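Local atomic coordinates of putative alpha-galactosidase (Bacteroides fragilis, PDB entry 4NZJ), a protein that probably hydrolyses terminal, non-reducing alpha-D-galactose residues from alpha-galactosides, as a glycoside hydrolase of family 27. Residues H19-P25 with Q87-G93; L48-L52 with I61-M65; D94-L98 with R247-Y251. All coordinates share one frame; numbering follows the deposited sequence. Where two conformers were deposited one is given.

Contact 1: residues H19-P25 with Q87-G93; sequences HIIGNYP and QLVIRIG
I20 and V89 lie side by side on one face of a parallel strand pair, where edge strand 20-23 of the Ig-like domain runs alongside strand 82-92. Their side chains point the same way, and CG1 of I20 comes 4.0 Å from CB of V89. I20 has CG1 anti to its backbone N (chi1 -171°), an extended chain that carries CD1 over one face of the R91 guanidinium, toward its rim. R91 suits this place because its aliphatic stem rises from the sheet and bends at chi3, bringing the guanidinium back toward I20, while NE and NH1 form salt bridges with D70 and E95. On the other face I21 and I90 are likewise side by side, CG2 of I21 lying 3.8 Å from CG1 of I90, and F29 packs against both. Beta-branched residues fit such extended backbone well. G22, paired with R91, adds no side chain to the face carrying I20, V89 and R91, and L98 CD1 packs close to its N.

Five backbone hydrogen bonds join the strands in the parallel pattern, such as I21 N to V89 O at 3.0 Å; I21 and N23 each use both N and O. Beyond the strand, P25 and I92 slide past each other in opposite directions, CB of P25 3.7 Å from CG2 of I92; the apolar proline ring suits a place beside that methyl. The Y24 ring meets the G93 carbonyl at its edge, CD1 of Y24 3.2 Å from G93 O. At the opposite end a water in the H19 ring plane sits 2.7 Å from ND1 of H19 and donates to Q87 O.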
loop_
_atom_site.group_PDB
_atom_site.type_symbol
_atom_site.label_atom_id
_atom_site.label_comp_id
_atom_site.label_asym_id
_atom_site.label_seq_id
_atom_site.Cartn_x
_atom_site.Cartn_y
_atom_site.Cartn_z
ATOM N N HIS A 19 -2.236 12.991 -0.438
ATOM C CA HIS A 19 -2.094 14.427 -0.675
ATOM C C HIS A 19 -0.623 14.867 -0.721
ATOM O O HIS A 19 -0.313 16.061 -0.669
ATOM C CB HIS A 19 -2.840 15.206 0.413
ATOM C CG HIS A 19 -4.285 14.825 0.543
ATOM N ND1 HIS A 19 -5.209 15.054 -0.455
ATOM C CD2 HIS A 19 -4.965 14.238 1.557
ATOM C CE1 HIS A 19 -6.394 14.617 -0.065
ATOM N NE2 HIS A 19 -6.273 14.117 1.152
ATOM N N ILE A 20 0.279 13.893 -0.814
ATOM C CA ILE A 20 1.705 14.161 -1.002
ATOM C C ILE A 20 2.265 13.036 -1.853
ATOM O O ILE A 20 1.832 11.891 -1.729
ATOM C CB ILE A 20 2.466 14.276 0.337
ATOM C CG1 ILE A 20 3.893 14.771 0.096
ATOM C CG2 ILE A 20 2.476 12.945 1.089
ATOM C CD1 ILE A 20 4.653 15.076 1.364
ATOM N N ILE A 21 3.192 13.370 -2.746
ATOM C CA ILE A 21 3.777 12.390 -3.657
ATOM C C ILE A 21 5.239 12.753 -3.923
ATOM O O ILE A 21 5.555 13.919 -4.174
ATOM C CB ILE A 21 2.966 12.301 -4.978
ATOM C CG1 ILE A 21 3.487 11.177 -5.887
ATOM C CG2 ILE A 21 2.984 13.624 -5.732
ATOM C CD1 ILE A 21 3.076 9.792 -5.452
ATOM N N GLY A 22 6.112 11.749 -3.863
ATOM C CA GLY A 22 7.536 11.928 -4.089
ATOM C C GLY A 22 7.978 11.273 -5.381
ATOM O O GLY A 22 7.439 10.239 -5.786
ATOM N N ASN A 23 8.965 11.886 -6.030
ATOM C CA ASN A 23 9.560 11.345 -7.248
ATOM C C ASN A 23 11.001 11.845 -7.377
ATOM O O ASN A 23 11.325 12.920 -6.880
ATOM C CB ASN A 23 8.735 11.780 -8.465
ATOM C CG ASN A 23 8.880 10.842 -9.651
ATOM O OD1 ASN A 23 9.229 11.265 -10.758
ATOM N ND2 ASN A 23 8.595 9.573 -9.437
ATOM N N TYR A 24 11.867 11.065 -8.023
ATOM C CA TYR A 24 13.237 11.511 -8.287
ATOM C C TYR A 24 13.256 12.551 -9.405
ATOM O O TYR A 24 12.453 12.474 -10.341
ATOM C CB TYR A 24 14.161 10.358 -8.703
ATOM C CG TYR A 24 14.314 9.203 -7.731
ATOM C CD1 TYR A 24 14.162 9.372 -6.361
ATOM C CD2 TYR A 24 14.658 7.937 -8.198
ATOM C CE1 TYR A 24 14.319 8.307 -5.485
ATOM C CE2 TYR A 24 14.815 6.869 -7.334
ATOM C CZ TYR A 24 14.647 7.060 -5.978
ATOM O OH TYR A 24 14.796 5.998 -5.111
ATOM N N PRO A 25 14.196 13.510 -9.335
ATOM C CA PRO A 25 14.343 14.451 -10.448
ATOM C C PRO A 25 14.760 13.745 -11.738
ATOM O O PRO A 25 15.445 12.725 -11.692
ATOM C CB PRO A 25 15.442 15.408 -9.965
ATOM C CG PRO A 25 16.178 14.659 -8.913
ATOM C CD PRO A 25 15.177 13.763 -8.262
ATOM N N GLN A 87 -5.205 20.575 -1.888
ATOM C CA GLN A 87 -3.778 20.778 -2.104
ATOM C C GLN A 87 -3.098 19.436 -2.364
ATOM O O GLN A 87 -3.482 18.409 -1.798
ATOM C CB GLN A 87 -3.120 21.443 -0.886
ATOM C CG GLN A 87 -3.756 22.745 -0.417
ATOM C CD GLN A 87 -3.478 23.913 -1.340
ATOM O OE1 GLN A 87 -4.025 23.993 -2.440
ATOM N NE2 GLN A 87 -2.640 24.842 -0.887
ATOM N N LEU A 88 -2.089 19.454 -3.227
ATOM C CA LEU A 88 -1.189 18.319 -3.414
ATOM C C LEU A 88 0.236 18.839 -3.315
ATOM O O LEU A 88 0.593 19.807 -3.984
ATOM C CB LEU A 88 -1.408 17.660 -4.775
ATOM C CG LEU A 88 -0.407 16.572 -5.186
ATOM C CD1 LEU A 88 -0.551 15.329 -4.318
ATOM C CD2 LEU A 88 -0.569 16.218 -6.655
ATOM N N VAL A 89 1.044 18.202 -2.471
ATOM C CA VAL A 89 2.458 18.541 -2.378
ATOM C C VAL A 89 3.243 17.532 -3.205
ATOM O O VAL A 89 3.109 16.321 -3.011
ATOM C CB VAL A 89 2.952 18.551 -0.918
ATOM C CG1 VAL A 89 4.466 18.735 -0.856
ATOM C CG2 VAL A 89 2.250 19.658 -0.147
ATOM N N ILE A 90 4.036 18.038 -4.146
ATOM C CA ILE A 90 4.926 17.196 -4.938
ATOM C C ILE A 90 6.352 17.440 -4.463
ATOM O O ILE A 90 6.840 18.563 -4.522
ATOM C CB ILE A 90 4.812 17.505 -6.443
ATOM C CG1 ILE A 90 3.383 17.218 -6.919
ATOM C CG2 ILE A 90 5.820 16.680 -7.240
ATOM C CD1 ILE A 90 3.097 17.637 -8.347
ATOM N N ARG A 91 7.007 16.386 -3.983
ATOM C CA ARG A 91 8.387 16.489 -3.527
ATOM C C ARG A 91 9.282 15.815 -4.543
ATOM O O ARG A 91 9.177 14.604 -4.775
ATOM C CB ARG A 91 8.579 15.844 -2.152
ATOM C CG ARG A 91 10.033 15.861 -1.671
ATOM C CD ARG A 91 10.133 15.486 -0.203
ATOM N NE ARG A 91 9.324 16.392 0.605
ATOM C CZ ARG A 91 8.800 16.103 1.795
ATOM N NH1 ARG A 91 9.008 14.921 2.365
ATOM N NH2 ARG A 91 8.065 17.010 2.422
ATOM N N ILE A 92 10.149 16.610 -5.165
ATOM C CA ILE A 92 11.147 16.090 -6.077
ATOM C C ILE A 92 12.462 16.028 -5.313
ATOM O O ILE A 92 12.950 17.038 -4.812
ATOM C CB ILE A 92 11.272 16.964 -7.340
ATOM C CG1 ILE A 92 9.912 17.068 -8.049
ATOM C CG2 ILE A 92 12.330 16.402 -8.284
ATOM C CD1 ILE A 92 9.308 15.748 -8.487
ATOM N N GLY A 93 13.015 14.824 -5.208
ATOM C CA GLY A 93 14.201 14.589 -4.391
ATOM C C GLY A 93 14.524 13.112 -4.378
ATOM O O GLY A 93 14.295 12.423 -5.363
HETATM O O HOH W 1 -4.820 16.062 -2.888
#

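Contact 2: residues L48-L52 with I61-M65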
loop_
_atom_site.group_PDB
_atom_site.type_symbol
_atom_site.label_atom_id
_atom_site.label_comp_id
_atom_site.label_asym_id
_atom_site.label_seq_id
_atom_site.Cartn_x
_atom_site.Cartn_y
_atom_site.Cartn_z
ATOM N N LEU A 48 0.726 24.113 -11.083
ATOM C CA LEU A 48 1.341 22.860 -11.495
ATOM C C LEU A 48 2.726 23.210 -12.033
ATOM O O LEU A 48 2.838 24.036 -12.934
ATOM C CB LEU A 48 0.515 22.145 -12.565
ATOM C CG LEU A 48 0.978 20.724 -12.896
ATOM C CD1 LEU A 48 0.757 19.784 -11.720
ATOM C CD2 LEU A 48 0.265 20.207 -14.136
ATOM N N PRO A 49 3.784 22.598 -11.477
ATOM C CA PRO A 49 5.124 23.041 -11.854
ATOM C C PRO A 49 5.512 22.729 -13.296
ATOM O O PRO A 49 5.015 21.769 -13.889
ATOM C CB PRO A 49 6.043 22.269 -10.899
ATOM C CG PRO A 49 5.173 21.775 -9.806
ATOM C CD PRO A 49 3.815 21.595 -10.400
ATOM N N GLU A 50 6.409 23.548 -13.830
ATOM C CA GLU A 50 6.989 23.331 -15.144
ATOM C C GLU A 50 7.606 21.938 -15.198
ATOM O O GLU A 50 8.326 21.534 -14.283
ATOM C CB GLU A 50 8.052 24.394 -15.415
ATOM C CG GLU A 50 8.822 24.230 -16.711
ATOM C CD GLU A 50 9.820 25.357 -16.924
ATOM O OE1 GLU A 50 9.503 26.514 -16.585
ATOM O OE2 GLU A 50 10.926 25.087 -17.424
ATOM N N GLY A 51 7.320 21.212 -16.273
ATOM C CA GLY A 51 7.738 19.825 -16.409
ATOM C C GLY A 51 6.556 18.876 -16.384
ATOM O O GLY A 51 6.626 17.779 -16.940
ATOM N N LEU A 52 5.470 19.303 -15.737
ATOM C CA LEU A 52 4.271 18.489 -15.605
ATOM C C LEU A 52 3.094 19.120 -16.328
ATOM O O LEU A 52 3.039 20.334 -16.513
ATOM C CB LEU A 52 3.904 18.290 -14.132
ATOM C CG LEU A 52 4.967 17.618 -13.259
ATOM C CD1 LEU A 52 4.469 17.484 -11.826
ATOM C CD2 LEU A 52 5.355 16.258 -13.821
ATOM N N ILE A 61 -1.796 13.571 -14.051
ATOM C CA ILE A 61 -0.657 14.481 -14.100
ATOM C C ILE A 61 0.538 13.681 -14.596
ATOM O O ILE A 61 0.855 12.634 -14.034
ATOM C CB ILE A 61 -0.313 15.030 -12.705
ATOM C CG1 ILE A 61 -1.495 15.803 -12.120
ATOM C CG2 ILE A 61 0.940 15.898 -12.763
ATOM C CD1 ILE A 61 -1.313 16.181 -10.663
ATOM N N SER A 62 1.212 14.169 -15.632
ATOM C CA SER A 62 2.380 13.464 -16.155
ATOM C C SER A 62 3.453 14.414 -16.645
ATOM O O SER A 62 3.184 15.578 -16.938
ATOM C CB SER A 62 1.974 12.522 -17.289
ATOM O OG SER A 62 1.507 13.242 -18.406
ATOM N N GLY A 63 4.676 13.900 -16.726
ATOM C CA GLY A 63 5.809 14.664 -17.238
ATOM C C GLY A 63 7.098 14.284 -16.540
ATOM O O GLY A 63 7.251 13.147 -16.083
ATOM N N VAL A 64 8.020 15.241 -16.474
ATOM C CA VAL A 64 9.301 15.074 -15.800
ATOM C C VAL A 64 9.669 16.377 -15.095
ATOM O O VAL A 64 9.605 17.441 -15.701
ATOM C CB VAL A 64 10.423 14.728 -16.806
ATOM C CG1 VAL A 64 11.774 14.656 -16.102
ATOM C CG2 VAL A 64 10.123 13.415 -17.521
HETATM N N MSE A 65 10.047 16.281 -13.823
HETATM C CA MSE A 65 10.519 17.454 -13.091
HETATM C C MSE A 65 12.001 17.315 -12.887
HETATM O O MSE A 65 12.495 16.268 -12.470
HETATM C CB MSE A 65 9.747 17.640 -11.793
HETATM C CG MSE A 65 8.330 18.087 -12.132
HETATM SE SE MSE A 65 7.388 18.697 -10.517
HETATM C CE MSE A 65 8.640 20.138 -10.060
#
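L52 and M65, a selenomethionine, make the main apolar contact between segment 48-52 and segment 61-65 of the Ig-like domain. Their side chains cross at about a right angle, with CD1 of L52 3.4 Å from SE of M65. The M65 chain bends at its last torsion (chi3 60°), which brings the methyl CE against the P49 ring, 3.5 Å from CB of P49. Farther along, CG2 of I61 is shared by two leucines, L52 CD1 and L48 CD1, each 4.0 Å away; L48 and I61 slide past each other in opposite directions.

The polar contacts belong to the backbone. V64 N donates to G51 O at 2.9 Å, reaching it from above the carbonyl plane, and the same oxygen receives a CA-H contact from G63. L52 and G63 form an antiparallel, non-hydrogen-bonded pair. P49 to L52 is a type II turn closed by L52 N to P49 O at 3.1 Å. The P49 ring offers an apolar surface to CE of M65, while G51 takes the positive phi (112°) that the third position demands. At both G51 and G63 a side chain would collide with the facing backbone.

Y71 touches both P49 and M65, and I90 and F29 adjoin L52, so the cluster reaches into the sandwich interior. With one hydrogen bond between the segments, hydrophobic contact and a close backbone fit do most of the joining.

Contact 3: residues D94-L98 with R247-Y251; sequences DELLL and RSIVY
L97 swings CG anti to its carbonyl carbon (chi1 -61°), while V250 sets CG1 anti to its backbone N (chi1 168°), and the two side chains meet at about a right angle. V250 presents both of its methyls to the leucine. CG1 of V250 lies 3.5 Å from CD1 of L97, tighter than usual, and CG2 of V250 sits 3.8 Å from CG of L97 and close to its CD2, so each methyl of the leucine chiefly meets one methyl of the valine. L97 has a positive phi (47°), unusual for a leucine, and this backbone turn lets it and its neighbour L96 both direct their side chains toward 247-251.

L96 lies farther back along the same segment. Its two methyls have different neighbours: CD2 rests 3.9 Å from CB of S248, whereas CD1 lies against the I249-V250 peptide, 3.9 Å from I249 O, and approaches CG2 of V250 at 4.2 Å. No hydrogen bond crosses between the segments, as fits leucines meeting a valine in a buried place. A small residue suits the S248 position, since its CB meets a leucine methyl while its hydroxyl bonds to T27 and to the backbone N of Y24.

Here the linker leaving the Ig-like domain packs against the start of a strand of the catalytic TIM barrel. V250 opens strand 250-254, which is bonded to strand 216-220 through L217, and Y138 of strand 138-140 touches both L97 and V250; on the outer side, I249 and Y251 pack on L242 of helix 228-243.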
loop_
_atom_site.group_PDB
_atom_site.type_symbol
_atom_site.label_atom_id
_atom_site.label_comp_id
_atom_site.label_asym_id
_atom_site.label_seq_id
_atom_site.Cartn_x
_atom_site.Cartn_y
_atom_site.Cartn_z
ATOM N N ASP A 94 15.046 12.614 -3.262
ATOM C CA ASP A 94 15.431 11.206 -3.190
ATOM C C ASP A 94 14.466 10.379 -2.341
ATOM O O ASP A 94 14.828 9.302 -1.864
ATOM C CB ASP A 94 16.877 11.067 -2.690
ATOM C CG ASP A 94 17.071 11.571 -1.274
ATOM O OD1 ASP A 94 16.120 12.127 -0.682
ATOM O OD2 ASP A 94 18.196 11.413 -0.752
ATOM N N GLU A 95 13.229 10.860 -2.208
ATOM C CA GLU A 95 12.225 10.237 -1.345
ATOM C C GLU A 95 11.034 9.724 -2.156
ATOM O O GLU A 95 10.271 10.517 -2.707
ATOM C CB GLU A 95 11.750 11.255 -0.308
ATOM C CG GLU A 95 12.859 11.773 0.599
ATOM C CD GLU A 95 12.490 13.061 1.316
ATOM O OE1 GLU A 95 11.442 13.100 1.987
ATOM O OE2 GLU A 95 13.254 14.044 1.205
ATOM N N LEU A 96 10.880 8.405 -2.243
ATOM C CA LEU A 96 9.682 7.801 -2.842
ATOM C C LEU A 96 8.754 7.287 -1.746
ATOM O O LEU A 96 9.161 7.186 -0.594
ATOM C CB LEU A 96 10.065 6.644 -3.772
ATOM C CG LEU A 96 11.075 6.951 -4.876
ATOM C CD1 LEU A 96 11.249 5.743 -5.785
ATOM C CD2 LEU A 96 10.650 8.169 -5.679
ATOM N N LEU A 97 7.515 6.958 -2.106
ATOM C CA LEU A 97 6.514 6.456 -1.149
ATOM C C LEU A 97 6.445 7.279 0.133
ATOM O O LEU A 97 6.643 6.763 1.243
ATOM C CB LEU A 97 6.757 4.980 -0.821
ATOM C CG LEU A 97 6.685 3.992 -1.984
ATOM C CD1 LEU A 97 6.755 2.562 -1.459
ATOM C CD2 LEU A 97 5.444 4.221 -2.838
ATOM N N LEU A 98 6.129 8.556 -0.032
ATOM C CA LEU A 98 5.938 9.462 1.093
ATOM C C LEU A 98 4.682 9.087 1.885
ATOM O O LEU A 98 4.527 9.492 3.036
ATOM C CB LEU A 98 5.898 10.917 0.610
ATOM C CG LEU A 98 7.266 11.417 0.126
ATOM C CD1 LEU A 98 7.144 12.751 -0.589
ATOM C CD2 LEU A 98 8.246 11.522 1.287
ATOM N N ARG A 247 14.641 5.863 -13.954
ATOM C CA ARG A 247 13.280 5.828 -13.411
ATOM C C ARG A 247 13.284 5.909 -11.892
ATOM O O ARG A 247 14.274 5.570 -11.242
ATOM C CB ARG A 247 12.544 4.550 -13.823
ATOM C CG ARG A 247 12.228 4.432 -15.297
ATOM C CD ARG A 247 11.250 3.300 -15.554
ATOM N NE ARG A 247 9.872 3.628 -15.193
ATOM C CZ ARG A 247 9.060 4.408 -15.908
ATOM N NH1 ARG A 247 9.479 4.981 -17.034
ATOM N NH2 ARG A 247 7.820 4.631 -15.493
ATOM N N SER A 248 12.157 6.339 -11.338
ATOM C CA SER A 248 11.910 6.240 -9.904
ATOM C C SER A 248 11.313 4.870 -9.622
ATOM O O SER A 248 10.101 4.679 -9.743
ATOM C CB SER A 248 10.943 7.326 -9.433
ATOM O OG SER A 248 11.524 8.604 -9.535
ATOM N N ILE A 249 12.164 3.912 -9.265
ATOM C CA ILE A 249 11.708 2.547 -9.006
ATOM C C ILE A 249 11.645 2.262 -7.506
ATOM O O ILE A 249 12.665 2.292 -6.800
ATOM C CB ILE A 249 12.588 1.498 -9.716
ATOM C CG1 ILE A 249 12.661 1.809 -11.218
ATOM C CG2 ILE A 249 12.026 0.099 -9.484
ATOM C CD1 ILE A 249 13.476 0.826 -12.035
ATOM N N VAL A 250 10.436 2.002 -7.023
ATOM C CA VAL A 250 10.224 1.610 -5.638
ATOM C C VAL A 250 10.877 0.253 -5.401
ATOM O O VAL A 250 10.768 -0.652 -6.225
ATOM C CB VAL A 250 8.720 1.540 -5.311
ATOM C CG1 VAL A 250 8.467 0.864 -3.968
ATOM C CG2 VAL A 250 8.123 2.943 -5.341
ATOM N N TYR A 251 11.524 0.113 -4.252
ATOM C CA TYR A 251 12.309 -1.063 -3.927
ATOM C C TYR A 251 11.688 -1.759 -2.716
ATOM O O TYR A 251 11.755 -1.254 -1.595
ATOM C CB TYR A 251 13.746 -0.630 -3.646
ATOM C CG TYR A 251 14.784 -1.721 -3.536
ATOM C CD1 TYR A 251 14.586 -2.994 -4.080
ATOM C CD2 TYR A 251 16.005 -1.452 -2.928
ATOM C CE1 TYR A 251 15.573 -3.968 -3.981
ATOM C CE2 TYR A 251 16.990 -2.413 -2.829
ATOM C CZ TYR A 251 16.771 -3.666 -3.360
ATOM O OH TYR A 251 17.766 -4.618 -3.259
#

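Overall arrangement
Contacts 1 and 2 belong to the Ig-like domain, their centres about 11 Å apart. Contact 2 is nested within the chain loop that contact 1 closes, and they meet in the sandwich interior, where I90 packs on L52 and I92 on M65. Contact 3 follows in the chain: segment 94-98 continues directly from 87-93 and meets barrel strand 250-254. Its centre is about 10 Å from that of contact 1, joined by packing of Y24 on L96 and a probable hydrogen bond of Y24 N with S248 OG, but about 17 Å from the centre of contact 2, with no touch. Contact 1 therefore stands between the outer turn of the Ig-like domain and the catalytic barrel.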